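PDB 6UBC: Glyco_hydro_cc domain-containing protein, which probably binds beta-1,3-glucan oligosaccharides, as a fungal member of subgroup VII of glycoside hydrolase family GH128. Local coordinates for residues D349-K352 with T353-Y357; S387-N390 with T391-D395; S330-S333 with T334-D337. All blocks are in the same frame, centred on the assembly; numbering follows the deposited sequence.

Interaction 1 (D349-K352 with T353-Y357); sequences DGVK and TDIDY
Four backbone hydrogen bonds, each from an N-H to the carbonyl four residues earlier, join 349-352 to 353-357 within helix 348-362. They run from Thr-353 N to Asp-349 O at 2.9 Å, Asp-354 N to Gly-350 O at 3.1 Å, Ile-355 N to Val-351 O at 3.1 Å, and Asp-356 N to Lys-352 O at 2.8 Å.

A side-chain hydroxyl comes close to one of these carbonyls. Thr-353 has OG1 beside its own backbone N (chi1 -64°), which points the hydroxyl back along the helix to 3.0 Å from Asp-349 O, the oxygen to which Thr-353 N bonds.

Helix 348-362 is the crossover of a beta-alpha-beta unit between the parallel strands 339-345 and 366-375, and its apolar side carries Val-351 and Ile-355. These two lie alongside each other and point the same way, with Val-351 CG1 4.1 Å from Ile-355 CD1. The longer arm of Ile-355 makes the approach: its CG1, set beside the backbone N (chi1 -60°), passes 3.5 Å from Val-351 O before CD1 reaches the valine methyl. Both residues also touch Leu-399 of helix 386-402, while Val-351 reaches Ile-343 of the preceding strand.

The carboxylates of Asp-356 and Asp-354 have their partners beyond the helix. Asp-356 keeps CG 3.2 Å from Lys-352 O, but its OD1 forms a salt bridge with Arg-405. Buried Asp-354 OD1 receives a weak hydrogen bond from Ala-317 N and makes a long, weak ion pair with Lys-345.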
loop_
_atom_site.group_PDB
_atom_site.type_symbol
_atom_site.label_atom_id
_atom_site.label_comp_id
_atom_site.label_asym_id
_atom_site.label_seq_id
_atom_site.Cartn_x
_atom_site.Cartn_y
_atom_site.Cartn_z
ATOM N N ASP A 349 -5.453 14.520 -11.830
ATOM C CA ASP A 349 -4.398 14.512 -12.890
ATOM C C ASP A 349 -3.111 13.853 -12.375
ATOM O O ASP A 349 -2.554 13.000 -13.071
ATOM C CB ASP A 349 -4.065 15.911 -13.401
ATOM C CG ASP A 349 -5.076 16.490 -14.394
ATOM O OD1 ASP A 349 -5.985 15.752 -14.847
ATOM O OD2 ASP A 349 -4.963 17.711 -14.694
ATOM N N GLY A 350 -2.726 14.166 -11.149
ATOM C CA GLY A 350 -1.512 13.594 -10.511
ATOM C C GLY A 350 -1.691 12.119 -10.210
ATOM O O GLY A 350 -0.741 11.350 -10.386
ATOM N N VAL A 351 -2.875 11.744 -9.709
ATOM C CA VAL A 351 -3.226 10.343 -9.445
ATOM C C VAL A 351 -3.041 9.580 -10.768
ATOM O O VAL A 351 -2.450 8.516 -10.775
ATOM C CB VAL A 351 -4.653 10.215 -8.885
ATOM C CG1 VAL A 351 -5.015 8.760 -8.700
ATOM C CG2 VAL A 351 -4.835 10.991 -7.552
ATOM N N LYS A 352 -3.598 10.112 -11.854
ATOM C CA LYS A 352 -3.523 9.435 -13.152
ATOM C C LYS A 352 -2.082 9.366 -13.617
ATOM O O LYS A 352 -1.711 8.347 -14.144
ATOM C CB LYS A 352 -4.430 10.122 -14.170
ATOM C CG LYS A 352 -5.900 9.911 -13.924
ATOM C CD LYS A 352 -6.740 10.903 -14.714
ATOM C CE LYS A 352 -8.200 10.507 -14.780
ATOM N NZ LYS A 352 -9.010 11.697 -15.169
ATOM N N THR A 353 -1.300 10.402 -13.445
ATOM C CA THR A 353 0.124 10.348 -13.793
ATOM C C THR A 353 0.782 9.122 -13.139
ATOM O O THR A 353 1.526 8.386 -13.787
ATOM C CB THR A 353 0.794 11.648 -13.360
ATOM O OG1 THR A 353 0.211 12.696 -14.118
ATOM C CG2 THR A 353 2.285 11.626 -13.559
ATOM N N ASP A 354 0.534 8.904 -11.853
ATOM C CA ASP A 354 1.180 7.765 -11.141
ATOM C C ASP A 354 0.716 6.437 -11.743
ATOM O O ASP A 354 1.573 5.558 -12.018
ATOM C CB ASP A 354 0.905 7.787 -9.638
ATOM C CG ASP A 354 1.611 8.867 -8.821
ATOM O OD1 ASP A 354 2.538 9.554 -9.345
ATOM O OD2 ASP A 354 1.235 9.009 -7.630
ATOM N N ILE A 355 -0.611 6.268 -11.899
ATOM C CA ILE A 355 -1.160 4.974 -12.374
ATOM C C ILE A 355 -0.663 4.723 -13.796
ATOM O O ILE A 355 -0.152 3.620 -14.101
ATOM C CB ILE A 355 -2.679 4.909 -12.271
ATOM C CG1 ILE A 355 -3.169 5.088 -10.843
ATOM C CG2 ILE A 355 -3.130 3.597 -12.905
ATOM C CD1 ILE A 355 -4.629 5.291 -10.816
ATOM N N ASP A 356 -0.706 5.760 -14.627
ATOM C CA ASP A 356 -0.188 5.643 -16.015
ATOM C C ASP A 356 1.269 5.198 -16.004
ATOM O O ASP A 356 1.653 4.291 -16.789
ATOM C CB ASP A 356 -0.338 6.939 -16.791
ATOM C CG ASP A 356 -1.749 7.336 -17.158
ATOM O OD1 ASP A 356 -2.669 6.548 -17.006
ATOM O OD2 ASP A 356 -1.896 8.447 -17.576
ATOM N N TYR A 357 2.140 5.854 -15.224
ATOM C CA TYR A 357 3.573 5.541 -15.263
ATOM C C TYR A 357 3.762 4.053 -14.950
ATOM O O TYR A 357 4.504 3.307 -15.689
ATOM C CB TYR A 357 4.396 6.449 -14.344
ATOM C CG TYR A 357 5.812 5.958 -14.286
ATOM C CD1 TYR A 357 6.693 6.154 -15.330
ATOM C CD2 TYR A 357 6.219 5.109 -13.272
ATOM C CE1 TYR A 357 7.956 5.599 -15.332
ATOM C CE2 TYR A 357 7.471 4.529 -13.279
ATOM C CZ TYR A 357 8.358 4.782 -14.314
ATOM O OH TYR A 357 9.581 4.178 -14.331
#

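Interaction 2 (S387-N390 with T391-D395); sequences SEIN and TFIND
Ile-389 and Ile-393 share nearly the same side-chain torsions, yet present different branches to each other. With CG1 of Ile-389 beside the backbone N (chi1 -75°), the methyl CG2 is left anti to that nitrogen, and this branch faces along the helix. In Ile-393 it is the longer arm that turns back: CG1 lies beside the backbone N and chi2 of 161° extends CD1 toward the preceding turn. The two meet at 3.7 Å between Ile-389 CG2 and Ile-393 CD1, crossing at a slant. Ile-393 CG1 also passes 3.4 Å from Ile-389 O, so this side chain lies against both the methyl and the carbonyl of its partner.

That carbonyl is engaged by the backbone as well, accepting Ile-393 N at 2.9 Å. Three further i to i+4 bonds span the segments: Thr-391 N to Ser-387 O, Phe-392 N to Glu-388 O, and Asn-394 N to Asn-390 O, with N-H...O angles of 158° or more. Such repeated bonding is that of a regular alpha-helix.

Two polar side chains turn back toward carbonyls of the previous turn. Thr-391 OG1 stands 3.2 Å from Ser-387 O, while Asn-394 ND2 is 3.2 Å from Asn-390 O at an angle too poor for a hydrogen bond. The amide of Asn-390 is held at both ends: OD1 bonds to Thr-435 OG1 and Gln-386 NE2, and ND2 to Glu-431 OE2.

Helix 386-402 runs between two neighbours on the outside of the sheet, with Ile-393, Asn-390 and Asn-394 meeting helix 431-441, and Phe-392 and Asp-395 touching Met-348 of helix 348-362, which leads to strand 366-375.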
loop_
_atom_site.group_PDB
_atom_site.type_symbol
_atom_site.label_atom_id
_atom_site.label_comp_id
_atom_site.label_asym_id
_atom_site.label_seq_id
_atom_site.Cartn_x
_atom_site.Cartn_y
_atom_site.Cartn_z
ATOM N N SER A 387 -12.259 20.791 3.389
ATOM C CA SER A 387 -13.160 20.790 2.219
ATOM C C SER A 387 -12.425 20.203 1.000
ATOM O O SER A 387 -12.900 19.251 0.313
ATOM C CB SER A 387 -13.614 22.189 1.982
ATOM O OG SER A 387 -14.545 22.090 0.958
ATOM N N GLU A 388 -11.193 20.640 0.781
ATOM C CA GLU A 388 -10.390 20.087 -0.336
ATOM C C GLU A 388 -10.109 18.615 -0.063
ATOM O O GLU A 388 -10.124 17.834 -1.046
ATOM C CB GLU A 388 -9.060 20.867 -0.398
ATOM C CG GLU A 388 -8.052 20.393 -1.433
ATOM C CD GLU A 388 -6.633 21.003 -1.323
ATOM O OE1 GLU A 388 -6.366 21.707 -0.304
ATOM O OE2 GLU A 388 -5.777 20.778 -2.251
ATOM N N ILE A 389 -9.794 18.236 1.195
ATOM C CA ILE A 389 -9.562 16.808 1.561
ATOM C C ILE A 389 -10.770 15.956 1.221
ATOM O O ILE A 389 -10.578 14.899 0.666
ATOM C CB ILE A 389 -9.145 16.672 3.039
ATOM C CG1 ILE A 389 -7.688 17.127 3.166
ATOM C CG2 ILE A 389 -9.359 15.289 3.589
ATOM C CD1 ILE A 389 -7.237 17.466 4.582
ATOM N N ASN A 390 -11.953 16.392 1.615
ATOM C CA ASN A 390 -13.198 15.632 1.360
ATOM C C ASN A 390 -13.363 15.406 -0.150
ATOM O O ASN A 390 -13.686 14.285 -0.559
ATOM C CB ASN A 390 -14.424 16.318 1.939
ATOM C CG ASN A 390 -14.461 16.325 3.437
ATOM O OD1 ASN A 390 -13.826 15.492 4.112
ATOM N ND2 ASN A 390 -15.184 17.282 3.968
ATOM N N THR A 391 -13.175 16.455 -0.947
ATOM C CA THR A 391 -13.313 16.385 -2.422
ATOM C C THR A 391 -12.324 15.377 -3.006
ATOM O O THR A 391 -12.717 14.507 -3.842
ATOM C CB THR A 391 -13.149 17.744 -3.086
ATOM O OG1 THR A 391 -14.135 18.605 -2.516
ATOM C CG2 THR A 391 -13.262 17.608 -4.576
ATOM N N PHE A 392 -11.107 15.435 -2.504
ATOM C CA PHE A 392 -10.029 14.512 -2.902
ATOM C C PHE A 392 -10.427 13.079 -2.595
ATOM O O PHE A 392 -10.231 12.245 -3.470
ATOM C CB PHE A 392 -8.714 14.899 -2.237
ATOM C CG PHE A 392 -7.575 14.031 -2.661
ATOM C CD1 PHE A 392 -6.867 14.340 -3.801
ATOM C CD2 PHE A 392 -7.155 12.970 -1.855
ATOM C CE1 PHE A 392 -5.743 13.606 -4.143
ATOM C CE2 PHE A 392 -6.054 12.225 -2.199
ATOM C CZ PHE A 392 -5.378 12.509 -3.382
ATOM N N ILE A 393 -10.870 12.803 -1.369
ATOM C CA ILE A 393 -11.192 11.409 -0.966
ATOM C C ILE A 393 -12.330 10.931 -1.883
ATOM O O ILE A 393 -12.262 9.801 -2.387
ATOM C CB ILE A 393 -11.578 11.342 0.534
ATOM C CG1 ILE A 393 -10.365 11.563 1.460
ATOM C CG2 ILE A 393 -12.231 10.012 0.801
ATOM C CD1 ILE A 393 -10.729 11.953 2.886
ATOM N N ASN A 394 -13.354 11.750 -2.076
ATOM C CA ASN A 394 -14.561 11.336 -2.863
ATOM C C ASN A 394 -14.140 11.068 -4.312
ATOM O O ASN A 394 -14.463 9.962 -4.843
ATOM C CB ASN A 394 -15.645 12.397 -2.762
ATOM C CG ASN A 394 -16.333 12.358 -1.408
ATOM O OD1 ASN A 394 -16.614 11.275 -0.872
ATOM N ND2 ASN A 394 -16.732 13.524 -0.924
ATOM N N ASP A 395 -13.301 11.963 -4.860
ATOM C CA ASP A 395 -12.802 11.888 -6.237
ATOM C C ASP A 395 -11.937 10.646 -6.419
ATOM O O ASP A 395 -12.052 9.966 -7.461
ATOM C CB ASP A 395 -12.023 13.125 -6.658
ATOM C CG ASP A 395 -12.847 14.388 -6.937
ATOM O OD1 ASP A 395 -14.062 14.285 -7.012
ATOM O OD2 ASP A 395 -12.242 15.456 -7.068
#

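Interaction 3 (S330-S333 with T334-D337); sequences SQIS and TSWD
Thr-334 meets Ile-332 through its backbone, its carbonyl oxygen lying 3.6 Å from Ile-332 CD1 and 3.8 Å from CG1. The isoleucine arm runs close to this carbonyl, a polar group that is satisfied elsewhere: Thr-334 O accepts a hydrogen bond from Trp-294 NE1 of helix 287-298. The turn is tied to that helix a second time, since Asp-295 takes Ser-333 N with OD2 and Thr-334 N with OD1, so one carboxylate receives two successive backbone N-H groups.

Ser-335 comes next and touches more lightly. Its CA is 4.0 Å from Ile-332 CD1, and its OG sits 3.8 Å above the plane of the Trp-336 ring, displaced toward the rim.

This is the alpha-to-beta connection leading from helix 324-331 into strand 339-345 of the mainly parallel sheet, consistent with the (beta/alpha)8-type barrel of GH128 enzymes. Ile-332 is the first residue to depart from helical backbone angles, with psi at 149°, and no hydrogen bond joins 330-333 to 334-337; their closest side-chain meeting is apolar.

Trp-336 supplies that meeting. Its CE3 and CZ3 both lie 3.9 Å from Ile-332 CD1, which approaches the ring obliquely, and the two side chains cross at about a right angle. CG1 of Ile-332 and CG of Trp-336 are each flanked by backbone N and carbonyl carbon, with chi1 58° in the first and 59° in the second, and this turns the isoleucine arm and the six-membered ring toward each other across the bend. Beyond the pair, Trp-336 NE1 bonds to Thr-339 OG1, and Lys-364 makes a cation-pi contact with the ring.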
loop_
_atom_site.group_PDB
_atom_site.type_symbol
_atom_site.label_atom_id
_atom_site.label_comp_id
_atom_site.label_asym_id
_atom_site.label_seq_id
_atom_site.Cartn_x
_atom_site.Cartn_y
_atom_site.Cartn_z
ATOM N N SER A 330 15.169 -5.445 -12.642
ATOM C CA SER A 330 16.272 -6.038 -13.423
ATOM C C SER A 330 17.012 -7.084 -12.609
ATOM O O SER A 330 17.341 -8.142 -13.193
ATOM C CB SER A 330 17.216 -4.998 -13.887
ATOM O OG SER A 330 16.536 -4.260 -14.856
ATOM N N GLN A 331 17.227 -6.835 -11.328
ATOM C CA GLN A 331 18.086 -7.671 -10.430
ATOM C C GLN A 331 17.354 -8.839 -9.762
ATOM O O GLN A 331 17.997 -9.825 -9.519
ATOM C CB GLN A 331 18.729 -6.778 -9.389
ATOM C CG GLN A 331 19.661 -5.776 -10.097
ATOM C CD GLN A 331 20.410 -4.871 -9.137
ATOM O OE1 GLN A 331 20.803 -5.294 -8.048
ATOM N NE2 GLN A 331 20.643 -3.634 -9.572
ATOM N N ILE A 332 16.061 -8.780 -9.530
ATOM C CA ILE A 332 15.308 -9.886 -8.871
ATOM C C ILE A 332 15.139 -11.051 -9.837
ATOM O O ILE A 332 15.016 -10.849 -11.033
ATOM C CB ILE A 332 13.953 -9.464 -8.275
ATOM C CG1 ILE A 332 13.009 -8.851 -9.328
ATOM C CG2 ILE A 332 14.211 -8.497 -7.162
ATOM C CD1 ILE A 332 11.777 -8.263 -8.737
ATOM N N SER A 333 15.096 -12.265 -9.268
ATOM C CA SER A 333 14.900 -13.503 -10.055
ATOM C C SER A 333 13.431 -13.857 -10.101
ATOM O O SER A 333 13.017 -14.541 -11.053
ATOM C CB SER A 333 15.804 -14.613 -9.553
ATOM O OG SER A 333 17.153 -14.321 -9.985
ATOM N N THR A 334 12.677 -13.551 -9.065
ATOM C CA THR A 334 11.206 -13.819 -9.012
ATOM C C THR A 334 10.483 -12.484 -9.042
ATOM O O THR A 334 10.748 -11.661 -8.116
ATOM C CB THR A 334 10.811 -14.601 -7.759
ATOM O OG1 THR A 334 11.463 -15.866 -7.889
ATOM C CG2 THR A 334 9.311 -14.737 -7.590
ATOM N N SER A 335 9.677 -12.212 -10.065
ATOM C CA SER A 335 9.062 -10.863 -10.197
ATOM C C SER A 335 7.860 -10.779 -9.249
ATOM O O SER A 335 7.432 -11.804 -8.648
ATOM C CB SER A 335 8.722 -10.413 -11.615
ATOM O OG SER A 335 8.489 -8.949 -11.631
ATOM N N TRP A 336 7.300 -9.595 -9.150
ATOM C CA TRP A 336 6.071 -9.406 -8.371
ATOM C C TRP A 336 4.854 -9.713 -9.251
ATOM O O TRP A 336 4.988 -9.679 -10.518
ATOM C CB TRP A 336 6.017 -8.008 -7.794
ATOM C CG TRP A 336 6.051 -6.896 -8.804
ATOM C CD1 TRP A 336 4.966 -6.335 -9.402
ATOM C CD2 TRP A 336 7.180 -6.117 -9.191
ATOM N NE1 TRP A 336 5.351 -5.288 -10.162
ATOM C CE2 TRP A 336 6.706 -5.104 -10.029
ATOM C CE3 TRP A 336 8.533 -6.148 -8.891
ATOM C CZ2 TRP A 336 7.554 -4.183 -10.613
ATOM C CZ3 TRP A 336 9.375 -5.231 -9.483
ATOM C CH2 TRP A 336 8.886 -4.276 -10.354
ATOM N N ASP A 337 3.713 -9.925 -8.593
ATOM C CA ASP A 337 2.412 -10.107 -9.289
ATOM C C ASP A 337 1.721 -8.755 -9.471
ATOM O O ASP A 337 1.055 -8.549 -10.484
ATOM C CB ASP A 337 1.548 -11.072 -8.497
ATOM C CG ASP A 337 2.163 -12.418 -8.331
ATOM O OD1 ASP A 337 2.482 -12.986 -9.338
ATOM O OD2 ASP A 337 2.290 -12.888 -7.209
#

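Interactions 1 and 2 lie within single helices and share one chemistry, four i to i+4 backbone bonds beside one aliphatic pair; each has a buried side and an exposed side. Their centres are about 17 Å apart, and helices 348-362 and 386-402 pack on each other, so the two contacts belong to one helical layer. Interaction 3 differs: it is a bend after a helix, with no hydrogen bond across its segments and an isoleucine-tryptophan contact instead, with the N-H groups of Ser-333 and Thr-334 bonded to Asp-295. It leads into strand 339-345, which precedes the helix of interaction 1, and lies about 36 Å from interaction 2, centre to centre, across the chain's middle.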